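Local coordinates for protein nucleocapsid (PDB 4AKL) that binds single- and double-stranded RNA, probably packaging the viral genome, and displays sequence-non-specific DNA endonuclease activity, at residues A[113-127]-A[367-379]. Sequence-based numbering, arbitrary orientation.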
ATOM      1  N   LEU A 113       6.604 -13.397  -9.403  1.00 29.52           N
ATOM      2  CA  LEU A 113       5.594 -12.389  -9.050  1.00 28.75           C
ATOM      3  C   LEU A 113       5.298 -11.411 -10.208  1.00 28.07           C
ATOM      4  O   LEU A 113       4.267 -10.746 -10.239  1.00 27.24           O
ATOM      5  CB  LEU A 113       5.979 -11.657  -7.720  1.00 28.40           C
ATOM      6  CG  LEU A 113       5.971 -12.465  -6.388  1.00 30.59           C
ATOM      7  CD1 LEU A 113       6.479 -11.557  -5.194  1.00 30.42           C
ATOM      8  CD2 LEU A 113       4.606 -13.060  -6.050  1.00 29.65           C
ATOM      9  N   LYS A 114       6.193 -11.352 -11.184  1.00 28.15           N
ATOM     10  CA  LYS A 114       5.934 -10.651 -12.429  1.00 27.69           C
ATOM     11  C   LYS A 114       4.809 -11.408 -13.231  1.00 28.26           C
ATOM     12  O   LYS A 114       4.214 -10.828 -14.123  1.00 27.60           O
ATOM     13  CB  LYS A 114       7.218 -10.564 -13.308  1.00 28.06           C
ATOM     14  CG  LYS A 114       8.258  -9.519 -12.931  1.00 28.67           C
ATOM     15  CD  LYS A 114       9.550  -9.625 -13.831  1.00 29.79           C
ATOM     16  CE  LYS A 114       9.291  -9.530 -15.344  1.00 30.95           C
ATOM     17  NZ  LYS A 114      10.519  -9.124 -16.112  1.00 33.36           N
ATOM     18  N   VAL A 115       4.562 -12.657 -12.909  1.00 28.33           N
ATOM     19  CA  VAL A 115       3.652 -13.521 -13.653  1.00 30.05           C
ATOM     20  C   VAL A 115       2.404 -13.919 -12.846  1.00 31.40           C
ATOM     21  O   VAL A 115       1.307 -13.872 -13.372  1.00 31.43           O
ATOM     22  CB  VAL A 115       4.395 -14.803 -14.102  1.00 30.73           C
ATOM     23  CG1 VAL A 115       3.478 -15.761 -14.797  1.00 31.27           C
ATOM     24  CG2 VAL A 115       5.639 -14.442 -15.042  1.00 30.48           C
ATOM     25  N   GLU A 116       2.602 -14.303 -11.576  1.00 32.68           N
ATOM     26  CA  GLU A 116       1.542 -14.917 -10.760  1.00 34.69           C
ATOM     27  C   GLU A 116       1.120 -14.093  -9.564  1.00 33.67           C
ATOM     28  O   GLU A 116       1.889 -13.249  -9.010  1.00 33.39           O
ATOM     29  CB  GLU A 116       1.974 -16.269 -10.192  1.00 36.28           C
ATOM     30  CG  GLU A 116       2.727 -17.250 -11.111  1.00 40.38           C
ATOM     31  CD  GLU A 116       1.815 -18.072 -12.035  1.00 44.32           C
ATOM     32  OE1 GLU A 116       0.588 -17.762 -12.093  1.00 44.74           O
ATOM     33  OE2 GLU A 116       2.343 -19.022 -12.699  1.00 46.10           O
ATOM     34  N   VAL A 117      -0.101 -14.374  -9.161  1.00 34.74           N
ATOM     35  CA  VAL A 117      -0.688 -13.909  -7.947  1.00 35.06           C
ATOM     36  C   VAL A 117       0.216 -14.314  -6.782  1.00 35.06           C
ATOM     37  O   VAL A 117       0.744 -15.430  -6.760  1.00 36.17           O
ATOM     38  CB  VAL A 117      -2.103 -14.523  -7.772  1.00 36.93           C
ATOM     39  CG1 VAL A 117      -2.649 -14.237  -6.356  1.00 38.65           C
ATOM     40  CG2 VAL A 117      -3.058 -13.999  -8.889  1.00 35.86           C
ATOM     41  N   PRO A 118       0.418 -13.429  -5.825  1.00 34.57           N
ATOM     42  CA  PRO A 118       1.224 -13.822  -4.692  1.00 35.67           C
ATOM     43  C   PRO A 118       0.484 -14.745  -3.715  1.00 37.76           C
ATOM     44  O   PRO A 118      -0.732 -14.726  -3.637  1.00 38.62           O
ATOM     45  CB  PRO A 118       1.532 -12.504  -4.011  1.00 34.45           C
ATOM     46  CG  PRO A 118       0.491 -11.604  -4.374  1.00 33.70           C
ATOM     47  CD  PRO A 118       0.003 -12.014  -5.732  1.00 34.08           C
ATOM     48  N   LYS A 119       1.241 -15.546  -2.994  1.00 39.33           N
ATOM     49  CA  LYS A 119       0.727 -16.256  -1.813  1.00 41.96           C
ATOM     50  C   LYS A 119       0.464 -15.217  -0.731  1.00 41.32           C
ATOM     51  O   LYS A 119       1.117 -14.156  -0.674  1.00 40.35           O
ATOM     52  CB  LYS A 119       1.740 -17.274  -1.342  1.00 43.53           C
ATOM     53  CG  LYS A 119       1.912 -18.423  -2.358  1.00 47.49           C
ATOM     54  CD  LYS A 119       3.366 -19.038  -2.382  1.00 51.30           C
ATOM     55  CE  LYS A 119       4.191 -18.459  -3.572  1.00 51.34           C
ATOM     56  NZ  LYS A 119       5.710 -18.543  -3.429  1.00 53.31           N
ATOM     57  N   ILE A 120      -0.469 -15.506   0.156  1.00 42.35           N
ATOM     58  CA  ILE A 120      -0.840 -14.533   1.156  1.00 41.72           C
ATOM     59  C   ILE A 120       0.393 -14.197   2.055  1.00 41.22           C
ATOM     60  O   ILE A 120       0.532 -13.082   2.474  1.00 38.90           O
ATOM     61  CB  ILE A 120      -2.081 -15.007   1.958  1.00 43.84           C
ATOM     62  CG1 ILE A 120      -2.638 -13.906   2.859  1.00 44.34           C
ATOM     63  CG2 ILE A 120      -1.742 -16.232   2.791  1.00 45.46           C
ATOM     64  CD1 ILE A 120      -3.189 -12.730   2.152  1.00 43.69           C
ATOM     65  N   GLU A 121       1.272 -15.181   2.307  1.00 42.57           N
ATOM     66  CA  GLU A 121       2.418 -15.000   3.202  1.00 43.24           C
ATOM     67  C   GLU A 121       3.369 -13.954   2.597  1.00 40.54           C
ATOM     68  O   GLU A 121       3.917 -13.151   3.308  1.00 40.00           O
ATOM     69  CB  GLU A 121       3.207 -16.307   3.426  1.00 45.21           C
ATOM     70  CG  GLU A 121       2.581 -17.417   4.285  1.00 51.20           C
ATOM     71  CD  GLU A 121       1.528 -18.313   3.555  1.00 54.31           C
ATOM     72  OE1 GLU A 121       1.339 -18.179   2.310  1.00 53.22           O
ATOM     73  OE2 GLU A 121       0.902 -19.139   4.274  1.00 57.31           O
ATOM     74  N   GLN A 122       3.540 -13.993   1.266  1.00 38.98           N
ATOM     75  CA  GLN A 122       4.344 -12.988   0.533  1.00 36.68           C
ATOM     76  C   GLN A 122       3.769 -11.581   0.726  1.00 35.39           C
ATOM     77  O   GLN A 122       4.541 -10.640   0.850  1.00 34.12           O
ATOM     78  CB  GLN A 122       4.454 -13.332  -0.951  1.00 35.96           C
ATOM     79  CG  GLN A 122       5.222 -14.639  -1.216  1.00 36.68           C
ATOM     80  CD  GLN A 122       5.163 -15.051  -2.657  1.00 35.23           C
ATOM     81  OE1 GLN A 122       4.097 -15.273  -3.173  1.00 35.71           O
ATOM     82  NE2 GLN A 122       6.322 -15.163  -3.311  1.00 34.37           N
ATOM     83  N   LEU A 123       2.439 -11.451   0.782  1.00 34.90           N
ATOM     84  CA  LEU A 123       1.801 -10.146   1.050  1.00 34.72           C
ATOM     85  C   LEU A 123       2.046  -9.719   2.471  1.00 35.82           C
ATOM     86  O   LEU A 123       2.447  -8.557   2.694  1.00 34.17           O
ATOM     87  CB  LEU A 123       0.271 -10.126   0.816  1.00 34.74           C
ATOM     88  CG  LEU A 123      -0.253 -10.289  -0.584  1.00 34.80           C
ATOM     89  CD1 LEU A 123      -1.774 -10.305  -0.663  1.00 34.77           C
ATOM     90  CD2 LEU A 123       0.345  -9.152  -1.480  1.00 32.44           C
ATOM     91  N   PHE A 124       1.807 -10.636   3.441  1.00 37.70           N
ATOM     92  CA  PHE A 124       1.999 -10.269   4.855  1.00 39.21           C
ATOM     93  C   PHE A 124       3.420  -9.900   5.156  1.00 39.23           C
ATOM     94  O   PHE A 124       3.650  -8.904   5.833  1.00 39.15           O
ATOM     95  CB  PHE A 124       1.563 -11.382   5.796  1.00 42.78           C
ATOM     96  CG  PHE A 124       0.076 -11.554   5.898  1.00 45.26           C
ATOM     97  CD1 PHE A 124      -0.821 -10.522   5.584  1.00 46.85           C
ATOM     98  CD2 PHE A 124      -0.435 -12.749   6.339  1.00 50.11           C
ATOM     99  CE1 PHE A 124      -2.198 -10.725   5.710  1.00 48.37           C
ATOM    100  CE2 PHE A 124      -1.807 -12.932   6.459  1.00 52.32           C
ATOM    101  CZ  PHE A 124      -2.679 -11.908   6.139  1.00 50.08           C
ATOM    102  N   ASN A 125       4.384 -10.683   4.628  1.00 38.70           N
ATOM    103  CA  ASN A 125       5.787 -10.419   4.824  1.00 38.56           C
ATOM    104  C   ASN A 125       6.186  -9.036   4.288  1.00 36.65           C
ATOM    105  O   ASN A 125       6.970  -8.323   4.923  1.00 36.41           O
ATOM    106  CB  ASN A 125       6.621 -11.535   4.173  1.00 39.32           C
ATOM    107  CG  ASN A 125       8.139 -11.340   4.346  1.00 40.32           C
ATOM    108  OD1 ASN A 125       8.741 -10.423   3.770  1.00 42.35           O
ATOM    109  ND2 ASN A 125       8.760 -12.216   5.125  1.00 44.19           N
ATOM    110  N   TYR A 126       5.631  -8.651   3.126  1.00 34.57           N
ATOM    111  CA  TYR A 126       5.961  -7.372   2.549  1.00 32.44           C
ATOM    112  C   TYR A 126       5.438  -6.240   3.457  1.00 32.48           C
ATOM    113  O   TYR A 126       6.108  -5.272   3.666  1.00 31.49           O
ATOM    114  CB  TYR A 126       5.346  -7.253   1.119  1.00 31.41           C
ATOM    115  CG  TYR A 126       5.223  -5.836   0.611  1.00 28.50           C
ATOM    116  CD1 TYR A 126       4.126  -5.086   0.896  1.00 27.75           C
ATOM    117  CD2 TYR A 126       6.219  -5.258  -0.142  1.00 28.46           C
ATOM    118  CE1 TYR A 126       3.995  -3.763   0.418  1.00 27.00           C
ATOM    119  CE2 TYR A 126       6.115  -3.914  -0.623  1.00 25.89           C
ATOM    120  CZ  TYR A 126       4.995  -3.178  -0.330  1.00 26.73           C
ATOM    121  OH  TYR A 126       4.810  -1.854  -0.791  1.00 22.21           O
ATOM    122  N   GLN A 127       4.220  -6.368   3.972  1.00 33.05           N
ATOM    123  CA  GLN A 127       3.660  -5.315   4.835  1.00 33.85           C
ATOM    124  C   GLN A 127       4.486  -5.169   6.090  1.00 35.63           C
ATOM    125  O   GLN A 127       4.819  -4.048   6.494  1.00 35.90           O
ATOM    126  CB  GLN A 127       2.184  -5.573   5.173  1.00 34.38           C
ATOM    127  CG  GLN A 127       1.247  -5.602   3.918  1.00 33.26           C
ATOM    128  CD  GLN A 127       1.109  -4.265   3.168  1.00 32.99           C
ATOM    129  OE1 GLN A 127       1.391  -3.173   3.702  1.00 31.74           O
ATOM    130  NE2 GLN A 127       0.661  -4.353   1.911  1.00 31.40           N
ATOM    131  N   SER A 367       3.976  -9.411 -18.723  1.00 34.22           N
ATOM    132  CA  SER A 367       4.197 -10.776 -18.209  1.00 34.75           C
ATOM    133  C   SER A 367       3.037 -11.266 -17.292  1.00 35.07           C
ATOM    134  O   SER A 367       2.733 -12.451 -17.276  1.00 36.64           O
ATOM    135  CB  SER A 367       5.532 -10.805 -17.482  1.00 34.21           C
ATOM    136  OG  SER A 367       5.513  -9.817 -16.423  1.00 32.24           O
ATOM    137  N   PHE A 368       2.390 -10.350 -16.570  1.00 34.11           N
ATOM    138  CA  PHE A 368       1.394 -10.702 -15.525  1.00 34.41           C
ATOM    139  C   PHE A 368       0.112 -11.295 -16.121  1.00 36.18           C
ATOM    140  O   PHE A 368      -0.550 -10.663 -16.898  1.00 36.21           O
ATOM    141  CB  PHE A 368       1.087  -9.472 -14.590  1.00 32.78           C
ATOM    142  CG  PHE A 368       0.401  -9.858 -13.246  1.00 31.68           C
ATOM    143  CD1 PHE A 368       1.121 -10.389 -12.219  1.00 29.09           C
ATOM    144  CD2 PHE A 368      -0.976  -9.696 -13.067  1.00 32.27           C
ATOM    145  CE1 PHE A 368       0.510 -10.741 -11.029  1.00 29.80           C
ATOM    146  CE2 PHE A 368      -1.610 -10.030 -11.871  1.00 29.97           C
ATOM    147  CZ  PHE A 368      -0.892 -10.555 -10.852  1.00 29.24           C
ATOM    148  N   GLN A 369      -0.209 -12.517 -15.721  1.00 37.88           N
ATOM    149  CA  GLN A 369      -1.213 -13.299 -16.368  1.00 39.99           C
ATOM    150  C   GLN A 369      -2.661 -13.157 -15.791  1.00 40.64           C
ATOM    151  O   GLN A 369      -3.578 -13.774 -16.322  1.00 42.89           O
ATOM    152  CB  GLN A 369      -0.765 -14.764 -16.356  1.00 41.37           C
ATOM    153  CG  GLN A 369       0.482 -14.996 -17.188  1.00 42.81           C
ATOM    154  CD  GLN A 369       0.926 -16.449 -17.263  1.00 45.46           C
ATOM    155  OE1 GLN A 369       0.468 -17.307 -16.494  1.00 45.43           O
ATOM    156  NE2 GLN A 369       1.851 -16.735 -18.206  1.00 46.59           N
ATOM    157  N   GLN A 370      -2.853 -12.373 -14.742  1.00 39.26           N
ATOM    158  CA  GLN A 370      -4.157 -12.258 -14.073  1.00 39.93           C
ATOM    159  C   GLN A 370      -4.608 -10.796 -13.971  1.00 38.27           C
ATOM    160  O   GLN A 370      -3.923  -9.883 -14.438  1.00 35.83           O
ATOM    161  CB  GLN A 370      -4.055 -12.886 -12.663  1.00 40.46           C
ATOM    162  CG  GLN A 370      -3.577 -14.372 -12.631  1.00 42.95           C
ATOM    163  CD  GLN A 370      -4.565 -15.292 -13.235  1.00 46.91           C
ATOM    164  OE1 GLN A 370      -5.789 -15.055 -13.147  1.00 48.76           O
ATOM    165  NE2 GLN A 370      -4.066 -16.377 -13.871  1.00 48.97           N
ATOM    166  N   ASN A 371      -5.770 -10.579 -13.348  1.00 39.00           N
ATOM    167  CA  ASN A 371      -6.235  -9.222 -13.065  1.00 38.35           C
ATOM    168  C   ASN A 371      -5.184  -8.506 -12.208  1.00 37.76           C
ATOM    169  O   ASN A 371      -4.763  -9.021 -11.198  1.00 36.43           O
ATOM    170  CB  ASN A 371      -7.571  -9.248 -12.353  1.00 39.62           C
ATOM    171  CG  ASN A 371      -8.212  -7.883 -12.267  1.00 38.88           C
ATOM    172  OD1 ASN A 371      -7.588  -6.915 -11.869  1.00 38.77           O
ATOM    173  ND2 ASN A 371      -9.461  -7.810 -12.633  1.00 40.81           N
ATOM    174  N   ARG A 372      -4.786  -7.315 -12.650  1.00 37.11           N
ATOM    175  CA  ARG A 372      -3.766  -6.528 -11.997  1.00 37.24           C
ATOM    176  C   ARG A 372      -4.016  -6.164 -10.593  1.00 36.14           C
ATOM    177  O   ARG A 372      -3.089  -5.884  -9.872  1.00 35.26           O
ATOM    178  CB  ARG A 372      -3.542  -5.209 -12.761  1.00 37.33           C
ATOM    179  CG  ARG A 372      -2.419  -5.228 -13.737  1.00 40.98           C
ATOM    180  CD  ARG A 372      -2.397  -6.440 -14.563  1.00 46.58           C
ATOM    181  NE  ARG A 372      -1.629  -6.413 -15.826  1.00 52.84           N
ATOM    182  CZ  ARG A 372      -0.764  -5.481 -16.304  1.00 54.28           C
ATOM    183  NH1 ARG A 372      -0.428  -4.333 -15.688  1.00 53.83           N
ATOM    184  NH2 ARG A 372      -0.212  -5.730 -17.490  1.00 55.87           N
ATOM    185  N   ILE A 373      -5.266  -6.145 -10.186  1.00 36.44           N
ATOM    186  CA  ILE A 373      -5.589  -5.852  -8.823  1.00 36.31           C
ATOM    187  C   ILE A 373      -4.877  -6.873  -7.895  1.00 36.02           C
ATOM    188  O   ILE A 373      -4.584  -6.581  -6.709  1.00 35.70           O
ATOM    189  CB  ILE A 373      -7.142  -5.829  -8.653  1.00 37.67           C
ATOM    190  CG1 ILE A 373      -7.579  -5.109  -7.368  1.00 40.34           C
ATOM    191  CG2 ILE A 373      -7.714  -7.276  -8.677  1.00 39.34           C
ATOM    192  CD1 ILE A 373      -7.151  -3.586  -7.203  1.00 41.05           C
ATOM    193  N   TYR A 374      -4.588  -8.064  -8.422  1.00 34.93           N
ATOM    194  CA  TYR A 374      -3.973  -9.082  -7.620  1.00 35.28           C
ATOM    195  C   TYR A 374      -2.461  -9.021  -7.490  1.00 33.69           C
ATOM    196  O   TYR A 374      -1.891  -9.734  -6.659  1.00 34.33           O
ATOM    197  CB  TYR A 374      -4.322 -10.445  -8.175  1.00 36.15           C
ATOM    198  CG  TYR A 374      -5.760 -10.787  -8.030  1.00 39.02           C
ATOM    199  CD1 TYR A 374      -6.363 -10.817  -6.768  1.00 39.49           C
ATOM    200  CD2 TYR A 374      -6.530 -11.132  -9.145  1.00 39.77           C
ATOM    201  CE1 TYR A 374      -7.696 -11.156  -6.604  1.00 42.40           C
ATOM    202  CE2 TYR A 374      -7.855 -11.474  -8.997  1.00 43.14           C
ATOM    203  CZ  TYR A 374      -8.433 -11.481  -7.708  1.00 44.28           C
ATOM    204  OH  TYR A 374      -9.741 -11.815  -7.555  1.00 48.29           O
ATOM    205  N   MET A 375      -1.827  -8.211  -8.307  1.00 31.79           N
ATOM    206  CA  MET A 375      -0.370  -8.108  -8.331  1.00 30.86           C
ATOM    207  C   MET A 375       0.204  -7.814  -6.972  1.00 29.60           C
ATOM    208  O   MET A 375      -0.388  -7.047  -6.205  1.00 29.74           O
ATOM    209  CB  MET A 375       0.051  -6.987  -9.292  1.00 29.93           C
ATOM    210  CG  MET A 375       1.513  -6.955  -9.582  1.00 30.57           C
ATOM    211  SD  MET A 375       1.912  -5.715 -10.849  1.00 31.79           S
ATOM    212  CE  MET A 375       1.388  -6.547 -12.291  1.00 27.25           C
ATOM    213  N   HIS A 376       1.337  -8.407  -6.672  1.00 29.24           N
ATOM    214  CA  HIS A 376       2.055  -8.129  -5.394  1.00 28.85           C
ATOM    215  C   HIS A 376       2.533  -6.706  -5.408  1.00 27.57           C
ATOM    216  O   HIS A 376       2.990  -6.198  -6.463  1.00 26.61           O
ATOM    217  CB  HIS A 376       3.195  -9.099  -5.203  1.00 29.44           C
ATOM    218  CG  HIS A 376       3.869  -9.035  -3.860  1.00 30.15           C
ATOM    219  ND1 HIS A 376       4.761  -8.049  -3.526  1.00 29.60           N
ATOM    220  CD2 HIS A 376       3.802  -9.859  -2.787  1.00 31.85           C
ATOM    221  CE1 HIS A 376       5.209  -8.261  -2.305  1.00 31.60           C
ATOM    222  NE2 HIS A 376       4.648  -9.359  -1.835  1.00 28.99           N
ATOM    223  N   PRO A 377       2.464  -6.009  -4.224  1.00 27.84           N
ATOM    224  CA  PRO A 377       2.784  -4.588  -4.170  1.00 27.12           C
ATOM    225  C   PRO A 377       4.215  -4.169  -4.385  1.00 26.62           C
ATOM    226  O   PRO A 377       4.496  -2.945  -4.476  1.00 25.52           O
ATOM    227  CB  PRO A 377       2.379  -4.196  -2.739  1.00 28.61           C
ATOM    228  CG  PRO A 377       2.419  -5.446  -1.945  1.00 29.45           C
ATOM    229  CD  PRO A 377       1.907  -6.461  -2.935  1.00 28.87           C
ATOM    230  N   ALA A 378       5.102  -5.136  -4.448  1.00 26.55           N
ATOM    231  CA  ALA A 378       6.529  -4.900  -4.679  1.00 26.56           C
ATOM    232  C   ALA A 378       6.876  -5.078  -6.151  1.00 25.89           C
ATOM    233  O   ALA A 378       8.049  -4.993  -6.484  1.00 26.19           O
ATOM    234  CB  ALA A 378       7.355  -5.835  -3.855  1.00 26.54           C
ATOM    235  N   VAL A 379       5.874  -5.324  -7.007  1.00 25.95           N
ATOM    236  CA  VAL A 379       6.105  -5.537  -8.429  1.00 26.18           C
ATOM    237  C   VAL A 379       5.899  -4.227  -9.216  1.00 25.94           C
ATOM    238  O   VAL A 379       4.826  -3.594  -9.141  1.00 26.37           O
ATOM    239  CB  VAL A 379       5.218  -6.656  -8.990  1.00 27.01           C
ATOM    240  CG1 VAL A 379       5.462  -6.882 -10.541  1.00 27.21           C
ATOM    241  CG2 VAL A 379       5.448  -7.949  -8.194  1.00 26.12           C
TER
HETATM  242  O   HOH W   1       2.364 -10.679  -8.309  1.00 28.82           O
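The imidazole of His376 is sandwiched between Leu113 CD1 over one face, 4.1 Å from the ring centroid, and the ring of its own neighbour Pro377 over the opposite face, while Pro118 CB and the carbonyl of Gln122 meet its edge. At its CE1 corner the edge turns toward the face of Tyr126 in an offset edge-to-face pair, the planes at 80°. Pro377 CG lies over one face of the phenol, a CH-pi contact 3.5 Å from the centroid, and Pro377 CD presses against Leu123 CD2 at a tight 3.4 Å.

With CG anti to the backbone N (chi1 -172°), His376 reaches the first turn of helix 120-136, where NE2 donates to Gln122 O at 3.0 Å. The donor stands well above that carbonyl's plane, and Tyr126 N bonds the same oxygen from the opposite face. The other ring nitrogen, ND1, accepts from Ala378 N, and bonds at both nitrogens fix the ring's rotation. The phenol's OH is engaged by Ser309 and Asp305.

Beyond Pro118, Phe368 presents its ring edge to the carbonyls of Leu113, Lys114 and Glu116. A water donates to Leu113 O and Glu116 O and accepts from His376 N, stitching the two backbones together. Gln369 N bonds Val115 O nearly straight (3.1 Å, 175°), and Ser367 OG donates to Lys114 O at 2.8 Å from above the carbonyl plane.

The contact joins loop to loop at 113-118 and 367-370, and docks the type I beta turn His376 to Val379 on the first two turns of helix 120-136, within the largely helical nairovirus nucleocapsid fold.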